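PDB 3R67: putative Glycosidase, which is of unknown function but belongs to a clan of carbohydrate-active proteins built on a five-bladed beta-propeller. Local coordinates for residues 22-27 with 345-350; 165-170 with 220-225; 238-243 with 300-305. One frame throughout, in Å; residues are numbered along the deposited sequence.

Overall arrangement
The three contacts tie loops to other parts of a chain that is rich in strands and has few helices, consistent with a beta-propeller. Contact 1 joins a loop near the start of the chain to the last strand. Contacts 2 and 3 are nested, one after the other, inside the long loop it closes. Contacts 1 and 2 lie on opposite sides of the chain's centre, with their own centres 37 Å apart. Contact 3 is nearer to contact 1, at about 7 Å between nearest atoms, than to contact 2, at about 16 Å. No two of them touch. A 1,2-ethanediol molecule, probably from the crystallisation liquor, is bound to Arg300 in contact 3.

Contact 1: 22-27 with 345-350; sequences GINPIV and RVAVAV
A classic beta bulge joins Ile26 and Val27 to Val346, where the loop 22-27 runs along the edge of strand 345-351. Val27 and Val346 form a single antiparallel hydrogen-bonded bridge. Val346 N donates to Val27 O at 3.1 Å. Val346 O accepts from Ile26 N at 2.9 Å. A second, weak bond runs from Val27 N to Val346 O at 3.5 Å. The bulge thus turns two successive N-H groups to one carbonyl.

Ahead of the bulge, a cis peptide bond precedes Pro25, and the Asn24 side chain takes over the pairing. Its amide grips both backbone polar atoms of Val348, much as a peptide group would. Asn24 ND2 donates to Val348 O at 2.8 Å, nearly straight at 171°. That bond lies in the carbonyl plane of Val348 and close to the plane of the amide. Val348 N reaches Asn24 OD1, also at 2.8 Å, but from above the side-chain carbonyl plane. Together the two bonds fix the rotation of the amide, which lies against Ala347 CB.

Apolar side chains pack beside these bonds. Val348 CG1 sits between its backbone N and carbonyl carbon (chi1 62°) and meets two isoleucines. Ile23 CG2 is 3.7 Å from Val348 CG1, and Ile26 CG2 is 3.8 Å from it. Ile26 CG1 and CD1 both touch Val346 CG1. Val27 and Val346 lie side by side and point the same way, as do Pro25 and Arg345.

On its other side, strand 345-351 is bonded to strand 334-341 through Ala347 with Tyr339 and Ala349 with Leu337. Phe312 of helix 311-314 touches Asn24 and Arg345, while Thr51 and Pro54 of strand 50-59 touch Val27 and Val346. This pairing of residues from near both chain ends is consistent with closure of a propeller.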
loop_
_atom_site.group_PDB
_atom_site.type_symbol
_atom_site.label_atom_id
_atom_site.label_comp_id
_atom_site.label_asym_id
_atom_site.label_seq_id
_atom_site.Cartn_x
_atom_site.Cartn_y
_atom_site.Cartn_z
ATOM N N GLY A 22 13.030 -20.169 1.523
ATOM C CA GLY A 22 11.949 -21.054 1.119
ATOM C C GLY A 22 10.548 -20.610 1.464
ATOM O O GLY A 22 9.652 -21.440 1.478
ATOM N N ILE A 23 10.318 -19.312 1.666
ATOM C CA ILE A 23 9.014 -18.798 2.092
ATOM C C ILE A 23 8.202 -18.150 0.940
ATOM O O ILE A 23 6.977 -18.324 0.905
ATOM C CB ILE A 23 9.263 -17.751 3.228
ATOM C CG1 ILE A 23 9.755 -18.447 4.514
ATOM C CG2 ILE A 23 8.056 -16.863 3.541
ATOM C CD1 ILE A 23 8.847 -19.573 5.140
ATOM N N ASN A 24 8.854 -17.393 0.048
ATOM C CA ASN A 24 8.163 -16.630 -0.985
ATOM C C ASN A 24 7.940 -17.431 -2.286
ATOM O O ASN A 24 8.788 -18.225 -2.665
ATOM C CB ASN A 24 8.951 -15.362 -1.300
ATOM C CG ASN A 24 8.970 -14.413 -0.136
ATOM O OD1 ASN A 24 7.951 -14.204 0.523
ATOM N ND2 ASN A 24 10.095 -13.742 0.091
ATOM N N PRO A 25 6.789 -17.231 -2.983
ATOM C CA PRO A 25 5.675 -16.307 -2.645
ATOM C C PRO A 25 4.819 -16.835 -1.511
ATOM O O PRO A 25 4.609 -18.029 -1.373
ATOM C CB PRO A 25 4.869 -16.233 -3.946
ATOM C CG PRO A 25 5.129 -17.534 -4.636
ATOM C CD PRO A 25 6.527 -17.962 -4.243
ATOM N N ILE A 26 4.335 -15.931 -0.690
ATOM C CA ILE A 26 3.439 -16.307 0.390
ATOM C C ILE A 26 1.987 -16.430 -0.166
ATOM O O ILE A 26 1.199 -17.167 0.405
ATOM C CB ILE A 26 3.522 -15.337 1.600
ATOM C CG1 ILE A 26 3.093 -13.894 1.248
ATOM C CG2 ILE A 26 4.930 -15.361 2.198
ATOM C CD1 ILE A 26 2.602 -13.077 2.416
ATOM N N VAL A 27 1.634 -15.711 -1.249
ATOM C CA VAL A 27 0.311 -15.750 -1.892
ATOM C C VAL A 27 0.524 -15.797 -3.403
ATOM O O VAL A 27 1.287 -15.004 -3.953
ATOM C CB VAL A 27 -0.657 -14.582 -1.492
ATOM C CG1 VAL A 27 -2.059 -14.806 -2.078
ATOM C CG2 VAL A 27 -0.765 -14.426 0.022
ATOM N N ARG A 345 2.466 -11.893 -7.664
ATOM C CA ARG A 345 2.621 -12.636 -6.408
ATOM C C ARG A 345 2.741 -11.689 -5.208
ATOM O O ARG A 345 2.921 -10.486 -5.377
ATOM C CB ARG A 345 3.876 -13.552 -6.469
ATOM C CG ARG A 345 3.945 -14.578 -7.604
ATOM C CD ARG A 345 2.854 -15.641 -7.545
ATOM N NE ARG A 345 2.953 -16.602 -8.649
ATOM C CZ ARG A 345 2.339 -16.476 -9.824
ATOM N NH1 ARG A 345 1.560 -15.427 -10.068
ATOM N NH2 ARG A 345 2.483 -17.405 -10.754
ATOM N N VAL A 346 2.617 -12.249 -4.002
ATOM C CA VAL A 346 2.808 -11.556 -2.719
ATOM C C VAL A 346 4.021 -12.179 -2.070
ATOM O O VAL A 346 4.131 -13.398 -2.043
ATOM C CB VAL A 346 1.572 -11.559 -1.772
ATOM C CG1 VAL A 346 1.869 -10.802 -0.473
ATOM C CG2 VAL A 346 0.345 -10.966 -2.450
ATOM N N ALA A 347 4.938 -11.355 -1.565
ATOM C CA ALA A 347 6.139 -11.863 -0.892
ATOM C C ALA A 347 6.400 -11.064 0.389
ATOM O O ALA A 347 5.790 -10.017 0.612
ATOM C CB ALA A 347 7.347 -11.808 -1.833
ATOM N N VAL A 348 7.284 -11.588 1.246
ATOM C CA VAL A 348 7.668 -10.960 2.509
ATOM C C VAL A 348 9.216 -10.865 2.583
ATOM O O VAL A 348 9.937 -11.707 2.038
ATOM C CB VAL A 348 7.064 -11.725 3.750
ATOM C CG1 VAL A 348 7.564 -13.174 3.848
ATOM C CG2 VAL A 348 7.313 -10.978 5.063
ATOM N N ALA A 349 9.690 -9.790 3.223
ATOM C CA ALA A 349 11.069 -9.503 3.616
ATOM C C ALA A 349 11.071 -9.237 5.123
ATOM O O ALA A 349 10.086 -8.706 5.645
ATOM C CB ALA A 349 11.648 -8.340 2.822
ATOM N N VAL A 350 12.126 -9.660 5.834
ATOM C CA VAL A 350 12.190 -9.529 7.295
ATOM C C VAL A 350 13.370 -8.665 7.685
ATOM O O VAL A 350 14.479 -8.826 7.162
ATOM C CB VAL A 350 12.278 -10.921 8.005
ATOM C CG1 VAL A 350 12.215 -10.783 9.530
ATOM C CG2 VAL A 350 11.180 -11.881 7.515
#

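Contact 2: 165-170 with 220-225; sequences AKAYGG and WEPMLD
Tyr168 reaches across to residues 221-224 and donates its hydroxyl proton to a backbone carbonyl, with Tyr168 OH 2.7 Å from Pro222 O. That oxygen lies at the ring edge, near the ring plane. Leu224 CD1 sits over one face in a CH-pi contact, 3.8 Å from the Tyr168 ring centroid. Tyr168 and Leu224 approach from opposite directions. Glu221 crosses the tyrosine at about a right angle, with Glu221 CG 3.4 Å from Tyr168 OH. Its carboxylate and the ring are nearly parallel, 18° apart. Nearby, Ala167 CB packs on Pro222 CD at 3.9 Å.

Three waters complete the interface. One donates to Tyr168 OH and accepts from Leu224 N, so the hydroxyl is held by two bonds. Another joins Tyr168 N to Glu221 OE2. The carboxylate comes within reach of it because the glutamate chain is extended, with CG anti to the backbone N (chi1 -176°). A third water joins Ala167 N to Trp220 O.

Further out, Glu221 and Met223 are bonded through their backbones to Thr213 and Val211 of strand 210-214. Trp220 is bonded in the same way to Ala163, just after strand 158-162. The contact packs the short, weakly bonded left-handed helical turn 167-170, through Ala167 and Tyr168, against strand 221-222. It thus links an antiparallel sheet ending in 158-162 to the next sheet, consistent with neighbouring beta-propeller blades.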
loop_
_atom_site.group_PDB
_atom_site.type_symbol
_atom_site.label_atom_id
_atom_site.label_comp_id
_atom_site.label_asym_id
_atom_site.label_seq_id
_atom_site.Cartn_x
_atom_site.Cartn_y
_atom_site.Cartn_z
ATOM N N ALA A 165 -13.474 13.551 -0.306
ATOM C CA ALA A 165 -14.803 13.928 -0.802
ATOM C C ALA A 165 -15.279 15.287 -0.295
ATOM O O ALA A 165 -15.788 16.054 -1.105
ATOM C CB ALA A 165 -15.829 12.889 -0.399
ATOM N N LYS A 166 -15.127 15.592 1.009
ATOM C CA LYS A 166 -15.662 16.819 1.611
ATOM C C LYS A 166 -14.675 18.000 1.658
ATOM O O LYS A 166 -15.145 19.142 1.700
ATOM C CB LYS A 166 -16.127 16.551 3.054
ATOM C CG LYS A 166 -17.329 15.614 3.140
ATOM C CD LYS A 166 -17.827 15.453 4.561
ATOM C CE LYS A 166 -18.952 14.452 4.703
ATOM N NZ LYS A 166 -18.535 13.064 4.347
ATOM N N ALA A 167 -13.354 17.755 1.681
ATOM C CA ALA A 167 -12.322 18.802 1.783
ATOM C C ALA A 167 -12.540 19.937 0.786
ATOM O O ALA A 167 -12.834 19.674 -0.379
ATOM C CB ALA A 167 -10.940 18.210 1.556
ATOM N N TYR A 168 -12.404 21.197 1.264
ATOM C CA TYR A 168 -12.508 22.451 0.502
ATOM C C TYR A 168 -13.764 22.470 -0.407
ATOM O O TYR A 168 -13.659 22.698 -1.615
ATOM C CB TYR A 168 -11.236 22.650 -0.345
ATOM C CG TYR A 168 -9.953 22.479 0.447
ATOM C CD1 TYR A 168 -9.518 23.465 1.329
ATOM C CD2 TYR A 168 -9.155 21.352 0.284
ATOM C CE1 TYR A 168 -8.341 23.317 2.058
ATOM C CE2 TYR A 168 -7.970 21.196 1.002
ATOM C CZ TYR A 168 -7.567 22.183 1.890
ATOM O OH TYR A 168 -6.405 22.055 2.611
ATOM N N GLY A 169 -14.929 22.213 0.197
ATOM C CA GLY A 169 -16.220 22.191 -0.487
ATOM C C GLY A 169 -16.377 21.157 -1.594
ATOM O O GLY A 169 -17.146 21.377 -2.536
ATOM N N GLY A 170 -15.643 20.044 -1.484
ATOM C CA GLY A 170 -15.683 18.935 -2.433
ATOM C C GLY A 170 -14.887 19.134 -3.704
ATOM O O GLY A 170 -15.185 18.511 -4.730
ATOM N N TRP A 220 -10.431 13.294 5.010
ATOM C CA TRP A 220 -9.054 13.751 4.919
ATOM C C TRP A 220 -8.978 15.024 4.108
ATOM O O TRP A 220 -9.695 15.184 3.126
ATOM C CB TRP A 220 -8.166 12.652 4.311
ATOM C CG TRP A 220 -8.045 11.463 5.217
ATOM C CD1 TRP A 220 -8.910 10.408 5.314
ATOM C CD2 TRP A 220 -7.036 11.245 6.210
ATOM N NE1 TRP A 220 -8.486 9.536 6.287
ATOM C CE2 TRP A 220 -7.350 10.037 6.870
ATOM C CE3 TRP A 220 -5.877 11.944 6.590
ATOM C CZ2 TRP A 220 -6.543 9.506 7.880
ATOM C CZ3 TRP A 220 -5.092 11.428 7.607
ATOM C CH2 TRP A 220 -5.423 10.223 8.238
ATOM N N GLU A 221 -8.094 15.929 4.529
ATOM C CA GLU A 221 -7.914 17.226 3.905
ATOM C C GLU A 221 -6.471 17.387 3.350
ATOM O O GLU A 221 -5.544 17.577 4.143
ATOM C CB GLU A 221 -8.231 18.325 4.933
ATOM C CG GLU A 221 -8.166 19.729 4.375
ATOM C CD GLU A 221 -8.339 20.803 5.424
ATOM O OE1 GLU A 221 -7.364 21.080 6.156
ATOM O OE2 GLU A 221 -9.444 21.383 5.501
ATOM N N PRO A 222 -6.274 17.337 2.003
ATOM C CA PRO A 222 -4.923 17.542 1.441
ATOM C C PRO A 222 -4.361 18.919 1.780
ATOM O O PRO A 222 -5.088 19.919 1.709
ATOM C CB PRO A 222 -5.142 17.412 -0.075
ATOM C CG PRO A 222 -6.425 16.654 -0.221
ATOM C CD PRO A 222 -7.268 17.113 0.930
HETATM N N MSE A 223 -3.073 18.982 2.162
HETATM C CA MSE A 223 -2.455 20.268 2.504
HETATM C C MSE A 223 -2.079 20.994 1.237
HETATM O O MSE A 223 -1.557 20.381 0.305
HETATM C CB MSE A 223 -1.248 20.085 3.418
HETATM C CG MSE A 223 -1.653 19.581 4.810
HETATM SE SE MSE A 223 -0.170 19.380 6.009
HETATM C CE MSE A 223 0.336 21.259 6.140
ATOM N N LEU A 224 -2.401 22.304 1.187
ATOM C CA LEU A 224 -2.196 23.133 0.010
ATOM C C LEU A 224 -1.154 24.214 0.247
ATOM O O LEU A 224 -0.957 24.637 1.386
ATOM C CB LEU A 224 -3.524 23.795 -0.409
ATOM C CG LEU A 224 -4.761 22.896 -0.616
ATOM C CD1 LEU A 224 -5.974 23.730 -0.982
ATOM C CD2 LEU A 224 -4.538 21.833 -1.696
ATOM N N ASP A 225 -0.480 24.659 -0.831
ATOM C CA ASP A 225 0.484 25.756 -0.772
ATOM C C ASP A 225 -0.287 27.103 -0.860
ATOM O O ASP A 225 -1.522 27.104 -0.925
ATOM C CB ASP A 225 1.563 25.624 -1.880
ATOM C CG ASP A 225 1.106 25.714 -3.337
ATOM O OD1 ASP A 225 -0.005 26.244 -3.590
ATOM O OD2 ASP A 225 1.889 25.323 -4.226
HETATM O O HOH W 1 -12.575 15.426 3.063
HETATM O O HOH W 2 -4.259 23.596 2.887
HETATM O O HOH W 3 -11.721 21.356 3.921
#

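Contact 3: 238-243 with 300-305; sequences EGKFDS and RLDKPF. With EDO (1,2-ethanediol), chain F.
Asp242 and Arg300 meet from opposite directions, their carboxylate and guanidinium planes almost perpendicular at 76°. One salt-bridging hydrogen bond joins them, from Arg300 NH2 to Asp242 OD2 at 2.8 Å. The donor comes from above the carboxylate plane. Arg300 reaches the aspartate with its chain extended from CG to NE. Arg300 NH1 donates to O1 of a 1,2-ethanediol at 2.9 Å, in the guanidinium plane. Tyr263 OH bonds to both Asp242 OD2 and Arg300 NE, while Arg237 pairs with Asp242 OD1 and Asp302 OD1.

The Phe241 and Pro304 side chains run past one another in opposite directions. Pro304 CD lies over a ring face in a CH-pi contact, 4.0 Å from the Phe241 ring centroid. The ring edge points to Leu301 O and Asp302 O. A water accepts a hydrogen bond from Phe241 N and donates one to Asp302 O. Lys240 runs beside Asp302, with Lys240 CD 3.5 Å from Asp302 O.

Residues 240-243 form a type I beta turn, across which Ser243 OG donates to Lys240 O, just before strand 245-255. Residues 301-305 follow strand 297-300 and bond to strand 282-289 at Gln286 and Ala284. Tyr263 of strand 258-266 also touches Phe241.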
loop_
_atom_site.group_PDB
_atom_site.type_symbol
_atom_site.label_atom_id
_atom_site.label_comp_id
_atom_site.label_asym_id
_atom_site.label_seq_id
_atom_site.Cartn_x
_atom_site.Cartn_y
_atom_site.Cartn_z
ATOM N N GLU A 238 15.119 13.267 -11.248
ATOM C CA GLU A 238 15.790 12.935 -12.503
ATOM C C GLU A 238 17.123 12.238 -12.214
ATOM O O GLU A 238 17.834 12.651 -11.292
ATOM C CB GLU A 238 16.005 14.229 -13.315
ATOM C CG GLU A 238 16.501 14.004 -14.731
ATOM C CD GLU A 238 16.585 15.237 -15.614
ATOM O OE1 GLU A 238 16.742 16.361 -15.082
ATOM O OE2 GLU A 238 16.498 15.071 -16.850
ATOM N N GLY A 239 17.410 11.169 -12.956
ATOM C CA GLY A 239 18.641 10.395 -12.816
ATOM C C GLY A 239 18.696 9.466 -11.615
ATOM O O GLY A 239 19.731 8.846 -11.385
ATOM N N LYS A 240 17.602 9.362 -10.826
ATOM C CA LYS A 240 17.473 8.466 -9.665
ATOM C C LYS A 240 16.469 7.346 -9.964
ATOM O O LYS A 240 15.688 7.453 -10.923
ATOM C CB LYS A 240 17.036 9.235 -8.389
ATOM C CG LYS A 240 17.980 10.330 -7.862
ATOM C CD LYS A 240 19.235 9.798 -7.182
ATOM C CE LYS A 240 20.005 10.882 -6.479
ATOM N NZ LYS A 240 20.628 11.846 -7.420
ATOM N N PHE A 241 16.455 6.290 -9.110
ATOM C CA PHE A 241 15.538 5.151 -9.228
ATOM C C PHE A 241 14.064 5.594 -9.136
ATOM O O PHE A 241 13.203 4.894 -9.642
ATOM C CB PHE A 241 15.826 4.118 -8.127
ATOM C CG PHE A 241 15.398 4.525 -6.728
ATOM C CD1 PHE A 241 16.179 5.387 -5.968
ATOM C CD2 PHE A 241 14.211 4.050 -6.180
ATOM C CE1 PHE A 241 15.788 5.752 -4.685
ATOM C CE2 PHE A 241 13.793 4.459 -4.907
ATOM C CZ PHE A 241 14.597 5.282 -4.157
ATOM N N ASP A 242 13.771 6.703 -8.439
ATOM C CA ASP A 242 12.412 7.231 -8.267
ATOM C C ASP A 242 12.211 8.446 -9.206
ATOM O O ASP A 242 11.651 9.464 -8.808
ATOM C CB ASP A 242 12.163 7.600 -6.780
ATOM C CG ASP A 242 13.083 8.649 -6.157
ATOM O OD1 ASP A 242 14.120 8.988 -6.781
ATOM O OD2 ASP A 242 12.784 9.104 -5.031
ATOM N N SER A 243 12.679 8.321 -10.456
ATOM C CA SER A 243 12.659 9.371 -11.478
ATOM C C SER A 243 11.309 9.487 -12.181
ATOM O O SER A 243 11.028 10.544 -12.734
ATOM C CB SER A 243 13.742 9.119 -12.519
ATOM O OG SER A 243 13.791 7.761 -12.920
ATOM N N ARG A 300 16.632 11.404 2.652
ATOM C CA ARG A 300 16.064 10.482 1.683
ATOM C C ARG A 300 17.166 9.620 1.076
ATOM O O ARG A 300 18.295 10.085 0.943
ATOM C CB ARG A 300 15.361 11.341 0.618
ATOM C CG ARG A 300 14.586 10.643 -0.466
ATOM C CD ARG A 300 13.958 11.768 -1.246
ATOM N NE ARG A 300 13.209 11.320 -2.411
ATOM C CZ ARG A 300 12.686 12.148 -3.294
ATOM N NH1 ARG A 300 12.858 13.460 -3.167
ATOM N NH2 ARG A 300 12.021 11.674 -4.341
ATOM N N LEU A 301 16.858 8.358 0.749
ATOM C CA LEU A 301 17.834 7.448 0.144
ATOM C C LEU A 301 18.021 7.803 -1.322
ATOM O O LEU A 301 17.036 8.053 -2.013
ATOM C CB LEU A 301 17.407 5.979 0.297
ATOM C CG LEU A 301 17.185 5.388 1.721
ATOM C CD1 LEU A 301 16.918 3.875 1.626
ATOM C CD2 LEU A 301 18.395 5.627 2.658
ATOM N N ASP A 302 19.274 7.843 -1.797
ATOM C CA ASP A 302 19.600 8.173 -3.191
ATOM C C ASP A 302 19.665 6.888 -4.046
ATOM O O ASP A 302 19.649 6.946 -5.283
ATOM C CB ASP A 302 20.913 8.965 -3.257
ATOM C CG ASP A 302 20.758 10.364 -2.654
ATOM O OD1 ASP A 302 19.594 10.824 -2.489
ATOM O OD2 ASP A 302 21.797 11.013 -2.368
ATOM N N LYS A 303 19.674 5.735 -3.364
ATOM C CA LYS A 303 19.657 4.390 -3.930
ATOM C C LYS A 303 18.572 3.588 -3.259
ATOM O O LYS A 303 18.320 3.786 -2.068
ATOM C CB LYS A 303 21.022 3.678 -3.797
ATOM C CG LYS A 303 22.067 4.135 -4.785
ATOM C CD LYS A 303 23.343 3.319 -4.646
ATOM C CE LYS A 303 24.138 3.224 -5.936
ATOM N NZ LYS A 303 24.547 4.548 -6.461
ATOM N N PRO A 304 17.894 2.684 -3.991
ATOM C CA PRO A 304 16.821 1.899 -3.349
ATOM C C PRO A 304 17.361 0.898 -2.318
ATOM O O PRO A 304 18.476 0.402 -2.499
ATOM C CB PRO A 304 16.167 1.172 -4.520
ATOM C CG PRO A 304 17.202 1.140 -5.593
ATOM C CD PRO A 304 18.029 2.359 -5.427
ATOM N N PHE A 305 16.579 0.608 -1.242
ATOM C CA PHE A 305 17.000 -0.362 -0.221
ATOM C C PHE A 305 16.526 -1.764 -0.602
ATOM O O PHE A 305 17.045 -2.748 -0.094
ATOM C CB PHE A 305 16.476 0.019 1.180
ATOM C CG PHE A 305 15.007 -0.239 1.432
ATOM C CD1 PHE A 305 14.043 0.682 1.042
ATOM C CD2 PHE A 305 14.594 -1.377 2.114
ATOM C CE1 PHE A 305 12.688 0.455 1.297
ATOM C CE2 PHE A 305 13.234 -1.616 2.355
ATOM C CZ PHE A 305 12.290 -0.694 1.949
HETATM C C1 EDO F . 11.393 16.548 -2.956
HETATM O O1 EDO F . 12.016 16.096 -4.177
HETATM C C2 EDO F . 11.025 18.033 -2.940
HETATM O O2 EDO F . 10.030 18.346 -3.933
HETATM O O HOH W 4 19.030 5.907 -7.639
#